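Long-range contacts in NADH dehydrogenase, putative (Plasmodium falciparum, PDB 5JWC), which probably passes electrons from NADH through bound FAD to ubiquinone, as a type II NADH dehydrogenase of the malaria parasite: residues 49-54 with 96-100; 61-65 with 81-86. One frame throughout, in Å; residues are numbered along the deposited sequence.

Contact 1: residues 49-54 with 96-100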
# COMPACT_ATOMS: atom_id res chain seq x y z
N PHE A 49 27.95 -8.86 -15.30
CA PHE A 49 28.31 -7.46 -15.08
C PHE A 49 29.82 -7.23 -15.21
O PHE A 49 30.26 -6.10 -15.40
CB PHE A 49 27.84 -6.99 -13.70
CG PHE A 49 26.35 -6.83 -13.58
CD1 PHE A 49 25.57 -6.57 -14.70
CD2 PHE A 49 25.72 -6.96 -12.35
CE1 PHE A 49 24.18 -6.44 -14.59
CE2 PHE A 49 24.34 -6.82 -12.24
CZ PHE A 49 23.57 -6.57 -13.35
N LYS A 50 30.62 -8.28 -15.09
CA LYS A 50 32.06 -8.15 -15.30
C LYS A 50 32.36 -7.95 -16.79
O LYS A 50 33.22 -7.13 -17.14
CB LYS A 50 32.80 -9.38 -14.78
CG LYS A 50 34.32 -9.26 -14.79
CD LYS A 50 34.96 -10.42 -14.03
CE LYS A 50 36.47 -10.23 -13.85
NZ LYS A 50 37.02 -11.21 -12.86
N LYS A 51 31.64 -8.65 -17.66
CA LYS A 51 31.91 -8.62 -19.10
C LYS A 51 31.33 -7.39 -19.77
O LYS A 51 31.87 -6.90 -20.76
CB LYS A 51 31.38 -9.89 -19.77
CG LYS A 51 31.96 -11.16 -19.15
CD LYS A 51 31.66 -12.43 -19.96
CE LYS A 51 32.38 -13.63 -19.35
NZ LYS A 51 31.81 -14.95 -19.78
N TYR A 52 30.22 -6.88 -19.25
CA TYR A 52 29.55 -5.77 -19.89
C TYR A 52 29.21 -4.66 -18.92
O TYR A 52 29.16 -4.86 -17.72
CB TYR A 52 28.26 -6.25 -20.60
CG TYR A 52 28.48 -7.28 -21.71
CD1 TYR A 52 28.73 -6.89 -23.01
CD2 TYR A 52 28.43 -8.65 -21.44
CE1 TYR A 52 28.93 -7.83 -24.04
CE2 TYR A 52 28.63 -9.59 -22.45
CZ TYR A 52 28.88 -9.17 -23.74
OH TYR A 52 29.06 -10.10 -24.74
N ASP A 53 29.01 -3.47 -19.47
CA ASP A 53 28.47 -2.35 -18.72
C ASP A 53 26.98 -2.24 -19.00
O ASP A 53 26.56 -1.79 -20.07
CB ASP A 53 29.18 -1.05 -19.09
CG ASP A 53 28.63 0.13 -18.31
OD1 ASP A 53 28.64 0.08 -17.06
OD2 ASP A 53 28.19 1.11 -18.96
N VAL A 54 26.18 -2.66 -18.03
CA VAL A 54 24.75 -2.85 -18.23
C VAL A 54 23.93 -1.77 -17.55
O VAL A 54 24.06 -1.55 -16.34
CB VAL A 54 24.29 -4.21 -17.71
CG1 VAL A 54 22.78 -4.41 -17.92
CG2 VAL A 54 25.12 -5.34 -18.34
N TYR A 96 31.12 -6.67 -9.27
CA TYR A 96 30.78 -5.87 -10.44
C TYR A 96 29.29 -5.55 -10.44
O TYR A 96 28.47 -6.35 -9.99
CB TYR A 96 31.19 -6.61 -11.72
CG TYR A 96 32.67 -6.87 -11.79
CD1 TYR A 96 33.54 -5.97 -12.39
CD2 TYR A 96 33.21 -8.03 -11.22
CE1 TYR A 96 34.90 -6.21 -12.44
CE2 TYR A 96 34.57 -8.28 -11.27
CZ TYR A 96 35.41 -7.37 -11.87
OH TYR A 96 36.76 -7.63 -11.92
N CYS A 97 28.94 -4.38 -10.95
CA CYS A 97 27.60 -3.84 -10.79
C CYS A 97 26.94 -3.43 -12.09
O CYS A 97 27.61 -3.10 -13.08
CB CYS A 97 27.63 -2.63 -9.84
SG CYS A 97 28.28 -3.01 -8.21
N GLY A 98 25.62 -3.42 -12.08
CA GLY A 98 24.85 -2.84 -13.16
C GLY A 98 24.29 -1.51 -12.69
O GLY A 98 24.45 -1.13 -11.53
N ASN A 99 23.62 -0.83 -13.61
CA ASN A 99 23.01 0.46 -13.33
C ASN A 99 21.53 0.46 -13.70
O ASN A 99 21.09 -0.34 -14.53
CB ASN A 99 23.73 1.54 -14.12
CG ASN A 99 25.22 1.56 -13.83
OD1 ASN A 99 25.66 2.17 -12.86
ND2 ASN A 99 25.99 0.85 -14.65
N TYR A 100 20.77 1.35 -13.09
CA TYR A 100 19.37 1.50 -13.43
C TYR A 100 19.01 2.98 -13.49
O TYR A 100 19.42 3.76 -12.65
CB TYR A 100 18.46 0.78 -12.42
CG TYR A 100 17.01 1.24 -12.55
CD1 TYR A 100 16.23 0.85 -13.64
CD2 TYR A 100 16.46 2.13 -11.64
CE1 TYR A 100 14.92 1.30 -13.79
CE2 TYR A 100 15.18 2.59 -11.78
CZ TYR A 100 14.40 2.18 -12.85
OH TYR A 100 13.11 2.66 -12.95
O HOH W 1 27.45 -3.69 -15.67
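The Phe49 ring lies with one face under the backbone of Gly98. This is where the parallel strands 53-57 and 99-109 begin to pair in the mixed sheet of the FAD-binding, Rossmann-type fold. The CA of Gly98 stands 3.9 Å from the centroid of the Phe49 ring, 9° off the ring normal, a CH-pi contact. Gly98 N sits over the same face nearer the rim, and Val54 CG2 comes up in plane at the edge. The Tyr96 ring has Lys50 on one face. CG of Lys50 is 3.7 Å from the centroid of the Tyr96 ring, over its centre, again a CH-pi contact. With CG anti to the backbone N (chi1 -172°) and the rest extended, the Lys50 chain is laid across the Tyr96 ring at a slant. Its CE lies 3.3 Å from Tyr96 OH. Between the two segments a water bridges the backbones just before the strands pair. It donates to Tyr52 O and, at 2.7 Å, to Cys97 O, and it accepts from Val54 N. The water thus joins Tyr52 O and Val54 N to Cys97 O, ahead of the direct strand bond. Phe49 also meets Lys92 in a cation-pi contact, and Leu44 of helix 38-46 packs on it. That first direct strand bond runs from Asn99 N to Val54 O, 2.9 Å long, with an N-H...O angle of 155°.

Contact 2: residues 61-65 with 81-86. With 4W0 (5-fluoro-3-methyl-2-{4-[4-(trifluoromethoxy)benzyl]phenyl}quinolin-4(1H)-one), chain K.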
# COMPACT_ATOMS: atom_id res chain seq x y z
N ASN A 61 10.49 1.18 -11.46
CA ASN A 61 11.74 0.78 -10.82
C ASN A 61 11.60 -0.52 -10.02
O ASN A 61 12.43 -0.85 -9.18
CB ASN A 61 12.31 1.91 -9.96
CG ASN A 61 11.61 2.05 -8.64
OD1 ASN A 61 10.40 1.85 -8.55
ND2 ASN A 61 12.37 2.40 -7.61
N TYR A 62 10.55 -1.27 -10.32
CA TYR A 62 10.39 -2.61 -9.75
C TYR A 62 9.96 -3.58 -10.86
O TYR A 62 9.42 -3.16 -11.86
CB TYR A 62 9.37 -2.59 -8.60
CG TYR A 62 8.06 -1.96 -9.01
CD1 TYR A 62 7.01 -2.73 -9.52
CD2 TYR A 62 7.87 -0.59 -8.92
CE1 TYR A 62 5.83 -2.18 -9.90
CE2 TYR A 62 6.65 -0.01 -9.31
CZ TYR A 62 5.65 -0.81 -9.80
OH TYR A 62 4.45 -0.26 -10.20
N PHE A 63 10.22 -4.87 -10.64
CA PHE A 63 9.70 -5.95 -11.49
C PHE A 63 8.36 -6.39 -10.92
O PHE A 63 8.21 -6.47 -9.70
CB PHE A 63 10.70 -7.11 -11.52
CG PHE A 63 10.09 -8.47 -11.85
CD1 PHE A 63 9.83 -8.83 -13.18
CD2 PHE A 63 9.80 -9.39 -10.84
CE1 PHE A 63 9.29 -10.09 -13.49
CE2 PHE A 63 9.25 -10.63 -11.14
CZ PHE A 63 9.00 -10.98 -12.46
N THR A 64 7.39 -6.69 -11.79
CA THR A 64 6.08 -7.17 -11.34
C THR A 64 5.89 -8.64 -11.66
O THR A 64 5.95 -9.03 -12.84
CB THR A 64 4.95 -6.38 -12.01
OG1 THR A 64 5.07 -5.00 -11.65
CG2 THR A 64 3.55 -6.93 -11.57
N PHE A 65 5.68 -9.44 -10.63
CA PHE A 65 5.39 -10.86 -10.80
C PHE A 65 3.92 -11.02 -11.24
O PHE A 65 3.04 -11.35 -10.44
CB PHE A 65 5.69 -11.63 -9.50
CG PHE A 65 5.85 -13.13 -9.70
CD1 PHE A 65 7.08 -13.68 -10.00
CD2 PHE A 65 4.75 -13.98 -9.59
CE1 PHE A 65 7.22 -15.06 -10.19
CE2 PHE A 65 4.88 -15.35 -9.77
CZ PHE A 65 6.12 -15.89 -10.08
N VAL A 81 4.88 -9.85 -2.15
CA VAL A 81 4.99 -11.13 -2.85
C VAL A 81 5.14 -10.89 -4.34
O VAL A 81 5.82 -11.65 -5.03
CB VAL A 81 3.76 -12.06 -2.63
CG1 VAL A 81 3.96 -13.42 -3.33
CG2 VAL A 81 3.51 -12.28 -1.17
N CYS A 82 4.54 -9.81 -4.83
CA CYS A 82 4.37 -9.61 -6.27
C CYS A 82 5.37 -8.66 -6.94
O CYS A 82 5.24 -8.37 -8.13
CB CYS A 82 2.97 -9.05 -6.55
SG CYS A 82 1.63 -10.06 -6.00
N THR A 83 6.34 -8.15 -6.18
CA THR A 83 7.30 -7.20 -6.75
C THR A 83 8.73 -7.52 -6.35
O THR A 83 8.99 -8.22 -5.37
CB THR A 83 7.02 -5.74 -6.31
OG1 THR A 83 6.87 -5.71 -4.89
CG2 THR A 83 5.75 -5.17 -6.93
N GLU A 84 9.66 -7.00 -7.15
CA GLU A 84 11.08 -6.96 -6.78
C GLU A 84 11.62 -5.58 -7.14
O GLU A 84 11.39 -5.10 -8.25
CB GLU A 84 11.90 -8.03 -7.51
CG GLU A 84 11.41 -9.45 -7.38
CD GLU A 84 11.67 -10.05 -6.01
OE1 GLU A 84 11.34 -11.23 -5.78
OE2 GLU A 84 12.22 -9.33 -5.15
N SER A 85 12.34 -4.94 -6.23
CA SER A 85 12.99 -3.67 -6.56
C SER A 85 14.23 -3.92 -7.41
O SER A 85 15.10 -4.69 -7.03
CB SER A 85 13.39 -2.93 -5.28
OG SER A 85 12.25 -2.37 -4.65
N ILE A 86 14.32 -3.24 -8.55
CA ILE A 86 15.44 -3.45 -9.45
C ILE A 86 16.80 -3.23 -8.78
O ILE A 86 17.72 -4.03 -8.94
CB ILE A 86 15.34 -2.54 -10.67
CG1 ILE A 86 14.04 -2.81 -11.43
CG2 ILE A 86 16.55 -2.78 -11.59
CD1 ILE A 86 13.89 -4.24 -11.88
C1 4W0 K . 5.70 1.42 4.64
C2 4W0 K . 5.11 1.49 3.37
C3 4W0 K . 5.09 0.34 2.56
C4 4W0 K . 5.63 -0.90 2.99
C5 4W0 K . 6.21 -0.95 4.26
C6 4W0 K . 6.25 0.18 5.08
O1 4W0 K . 2.31 2.81 -9.09
C7 4W0 K . 5.60 -2.12 2.10
C8 4W0 K . 4.98 -2.02 0.79
C9 4W0 K . 4.44 -0.70 0.38
C10 4W0 K . 3.70 -0.44 -0.89
C11 4W0 K . 2.54 -1.20 -1.04
C12 4W0 K . 1.76 -1.04 -2.16
C13 4W0 K . 2.14 -0.08 -3.07
C14 4W0 K . 3.27 0.72 -2.91
C15 4W0 K . 4.06 0.53 -1.79
O2 4W0 K . 6.08 -3.19 2.45
N 4W0 K . 4.46 0.43 1.24
C16 4W0 K . 1.21 0.06 -4.22
C17 4W0 K . 1.56 0.78 -5.49
C18 4W0 K . 2.61 0.37 -6.29
C19 4W0 K . 2.86 1.04 -7.48
C20 4W0 K . 2.06 2.11 -7.88
C21 4W0 K . 0.98 2.48 -7.07
C22 4W0 K . 0.73 1.82 -5.88
C23 4W0 K . 4.92 -3.25 -0.09
F1 4W0 K . 6.73 -2.09 4.68
C24 4W0 K . 3.51 3.55 -9.31
F2 4W0 K . 4.03 3.85 -8.11
F3 4W0 K . 3.26 4.70 -9.98
F4 4W0 K . 4.36 2.87 -10.12
O HOH W 2 11.72 -0.26 -5.91
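Tyr62 and Thr83 meet on one face of a two-stranded antiparallel ribbon, strands 62-64 and 83-85. CB of Tyr62 lies 3.2 Å from Glu84 O. Its CG is held between the backbone N and the carbonyl carbon (chi1 52°), which turns the ring out from the ribbon. Lower on the ring, CD1 touches Thr83 CG2 at 3.8 Å. Farther out, CE2 and CZ approach the trifluoromethoxy group of the inhibitor RYL-552. At the tip, OH is 3.1 Å from F4 of the inhibitor, which lies at the ring edge, in plane. Tyr62 thus lines one of the inhibitor sites, together with Ile158.

Phe63 and Glu84 form the hydrogen-bonded pair. Phe63 N donates to Glu84 O at 2.7 Å, and Glu84 N returns a bond to Phe63 O. Their side chains lie side by side on the other face, with Glu84 CG at the edge of the Phe63 ring. Glu84 OE1 is hydrogen-bonded to the hydroxyls of Ser498 and Ser501. The ladder ends with Phe65 N to Cys82 O, 2.8 Å, and with Ile86 N to Asn61 O, 3.1 Å. CG1 of Ile86 also packs on Asn61 O.

On the Tyr62 side, Ile158 of helix 158-174 touches Tyr62, Thr64 and Thr83, and also Cys82 just before the strand. Ile520 of the second subunit packs on Tyr62 and Thr83. On the Phe63 side, Phe41 of helix 38-46 stacks on the Phe63 ring and Trp38 meets it edge-to-face.

Contact 2 is nested within the chain loop that contact 1 closes. Strand 53-57 runs on to strand 62-64, and strand 83-85 is followed by strand 99-109. The centres of the two contacts are about 20 Å apart, yet they touch: Tyr100 OH lies 3.2 Å from Asn61 CA, and Tyr100 CB is 4.1 Å from Ile86 CG2. Contact 1 lies where two inner strands of the sheet begin, its centre about 27 Å from the centre of the chain, with the Val54 side chain about 13 Å from the bound FAD. Contact 2 is buried and borders the inhibitor through Tyr62. Glu173 of the second subunit reaches both, packing on Tyr100 and making a weak hydrogen bond to Asn61 ND2.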